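Local coordinates for protein ficolin-3 (Homo sapiens, PDB 2J5Z) that probably serves innate immunity as a lectin, recognising sugars such as galactose through its fibrinogen-like domain, at residues Gly61-Phe66 with Gln79-Trp84. Sequence-based numbering, arbitrary orientation.
Sequences GSVDFF and QESEFW
Glu82 OE2 is gripped by three backbone N-H groups of the loop that follows strand 52-58 in this fibrinogen-like domain. Gly61 N donates to Glu82 OE2 at 2.9 Å, from above the carboxylate plane. The same oxygen also accepts from Gln59 N and Asp60 N. Val63 N reaches the other oxygen, Glu82 OE1, at 3.0 Å and nearly along its C-O axis. A water donates to both Glu82 OE1 and Val63 O. The carboxylate thus ties the loop at residues 59-63 to the residue just before strand 83-84, and its negative charge is probably eased by these donors. The Glu82 chain runs extended beyond CG (chi2 -176°), which carries the carboxylate past Val63. The Val63 and Glu82 side chains pass each other running in opposite senses, and Val63 CG2 lies 3.5 Å from Glu82 O. A second water links Ser62 OG and Ser81 OG; Ser62 OG also bonds to Asp60. The edge of the Phe65 ring meets Glu82 CB and the Phe83 carbonyl oxygen, while Phe76 meets this ring edge-to-face and Arg58 makes a cation-pi contact with it. At that edge, Phe65 CE1 lies 3.9 Å from Glu82 CB, and Phe65 CZ comes to 3.6 Å from Phe83 O.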
loop_
_atom_site.group_PDB
_atom_site.type_symbol
_atom_site.label_atom_id
_atom_site.label_comp_id
_atom_site.label_asym_id
_atom_site.label_seq_id
_atom_site.Cartn_x
_atom_site.Cartn_y
_atom_site.Cartn_z
ATOM N N GLY A 61 -10.809 -1.926 11.483
ATOM C CA GLY A 61 -10.786 -1.412 12.841
ATOM C C GLY A 61 -9.390 -1.114 13.362
ATOM O O GLY A 61 -9.191 -0.972 14.571
ATOM N N SER A 62 -8.427 -1.004 12.449
ATOM C CA SER A 62 -7.048 -0.726 12.832
ATOM C C SER A 62 -6.848 0.722 13.289
ATOM O O SER A 62 -5.952 1.008 14.076
ATOM C CB SER A 62 -6.082 -1.084 11.695
ATOM O OG SER A 62 -6.320 -0.309 10.532
ATOM N N VAL A 63 -7.699 1.633 12.820
ATOM C CA VAL A 63 -7.547 3.045 13.146
ATOM C C VAL A 63 -8.661 3.543 14.070
ATOM O O VAL A 63 -9.830 3.222 13.863
ATOM C CB VAL A 63 -7.560 3.900 11.859
ATOM C CG1 VAL A 63 -7.571 5.392 12.195
ATOM C CG2 VAL A 63 -6.367 3.562 10.983
ATOM N N ASP A 64 -8.302 4.349 15.066
ATOM C CA ASP A 64 -9.282 4.884 16.018
ATOM C C ASP A 64 -9.992 6.082 15.395
ATOM O O ASP A 64 -9.345 7.052 14.980
ATOM C CB ASP A 64 -8.563 5.298 17.302
ATOM C CG ASP A 64 -9.504 5.714 18.421
ATOM O OD1 ASP A 64 -10.735 5.768 18.220
ATOM O OD2 ASP A 64 -8.981 6.021 19.520
ATOM N N PHE A 65 -11.315 6.007 15.294
ATOM C CA PHE A 65 -12.072 7.107 14.694
ATOM C C PHE A 65 -12.711 8.013 15.756
ATOM O O PHE A 65 -13.336 9.017 15.422
ATOM C CB PHE A 65 -13.122 6.590 13.680
ATOM C CG PHE A 65 -12.584 6.430 12.274
ATOM C CD1 PHE A 65 -11.622 5.472 11.995
ATOM C CD2 PHE A 65 -13.039 7.244 11.230
ATOM C CE1 PHE A 65 -11.112 5.321 10.715
ATOM C CE2 PHE A 65 -12.529 7.095 9.932
ATOM C CZ PHE A 65 -11.575 6.128 9.672
ATOM N N PHE A 66 -12.546 7.672 17.034
ATOM C CA PHE A 66 -13.084 8.536 18.088
ATOM C C PHE A 66 -12.099 9.677 18.350
ATOM O O PHE A 66 -11.351 9.669 19.334
ATOM C CB PHE A 66 -13.397 7.747 19.374
ATOM C CG PHE A 66 -14.174 8.537 20.393
ATOM C CD1 PHE A 66 -15.378 9.136 20.049
ATOM C CD2 PHE A 66 -13.708 8.680 21.697
ATOM C CE1 PHE A 66 -16.097 9.868 20.988
ATOM C CE2 PHE A 66 -14.420 9.410 22.635
ATOM C CZ PHE A 66 -15.613 10.003 22.282
ATOM N N GLN A 79 -2.737 5.471 4.889
ATOM C CA GLN A 79 -2.968 5.302 3.439
ATOM C C GLN A 79 -3.317 3.856 3.037
ATOM O O GLN A 79 -4.161 3.626 2.165
ATOM C CB GLN A 79 -1.756 5.783 2.633
ATOM C CG GLN A 79 -1.616 7.323 2.626
ATOM C CD GLN A 79 -0.475 7.815 1.760
ATOM O OE1 GLN A 79 0.045 7.083 0.927
ATOM N NE2 GLN A 79 -0.077 9.060 1.956
ATOM N N GLU A 80 -2.681 2.902 3.704
ATOM C CA GLU A 80 -2.821 1.473 3.387
ATOM C C GLU A 80 -4.159 0.904 3.836
ATOM O O GLU A 80 -4.588 -0.169 3.372
ATOM C CB GLU A 80 -1.706 0.715 4.118
ATOM C CG GLU A 80 -1.536 -0.737 3.760
ATOM C CD GLU A 80 -0.500 -1.411 4.644
ATOM O OE1 GLU A 80 -0.529 -1.184 5.876
ATOM O OE2 GLU A 80 0.343 -2.161 4.108
ATOM N N SER A 81 -4.817 1.600 4.759
ATOM C CA SER A 81 -6.032 1.060 5.346
ATOM C C SER A 81 -7.096 2.137 5.542
ATOM O O SER A 81 -7.629 2.683 4.568
ATOM C CB SER A 81 -5.727 0.307 6.656
ATOM O OG SER A 81 -5.229 1.148 7.691
ATOM N N GLU A 82 -7.367 2.468 6.795
ATOM C CA GLU A 82 -8.505 3.315 7.141
ATOM C C GLU A 82 -8.091 4.771 7.312
ATOM O O GLU A 82 -7.014 5.050 7.840
ATOM C CB GLU A 82 -9.137 2.795 8.421
ATOM C CG GLU A 82 -9.533 1.328 8.339
ATOM C CD GLU A 82 -10.250 0.866 9.589
ATOM O OE1 GLU A 82 -9.813 1.235 10.696
ATOM O OE2 GLU A 82 -11.270 0.165 9.459
ATOM N N PHE A 83 -8.942 5.695 6.856
ATOM C CA PHE A 83 -8.636 7.116 7.010
ATOM C C PHE A 83 -9.854 8.023 6.887
ATOM O O PHE A 83 -10.920 7.602 6.422
ATOM C CB PHE A 83 -7.600 7.561 5.967
ATOM C CG PHE A 83 -8.052 7.361 4.555
ATOM C CD1 PHE A 83 -8.811 8.330 3.909
ATOM C CD2 PHE A 83 -7.717 6.197 3.865
ATOM C CE1 PHE A 83 -9.229 8.137 2.610
ATOM C CE2 PHE A 83 -8.118 6.005 2.569
ATOM C CZ PHE A 83 -8.884 6.958 1.935
ATOM N N TRP A 84 -9.668 9.263 7.336
ATOM C CA TRP A 84 -10.585 10.374 7.064
ATOM C C TRP A 84 -9.722 11.476 6.443
ATOM O O TRP A 84 -8.747 11.918 7.053
ATOM C CB TRP A 84 -11.224 10.862 8.374
ATOM C CG TRP A 84 -12.100 12.067 8.197
ATOM C CD1 TRP A 84 -11.770 13.375 8.437
ATOM C CD2 TRP A 84 -13.453 12.069 7.726
ATOM N NE1 TRP A 84 -12.850 14.192 8.152
ATOM C CE2 TRP A 84 -13.895 13.410 7.723
ATOM C CE3 TRP A 84 -14.340 11.061 7.330
ATOM C CZ2 TRP A 84 -15.188 13.774 7.318
ATOM C CZ3 TRP A 84 -15.630 11.423 6.932
ATOM C CH2 TRP A 84 -16.037 12.761 6.930
HETATM O O HOH W 1 -3.829 0.514 9.743
HETATM O O HOH W 2 -11.578 1.728 12.578
#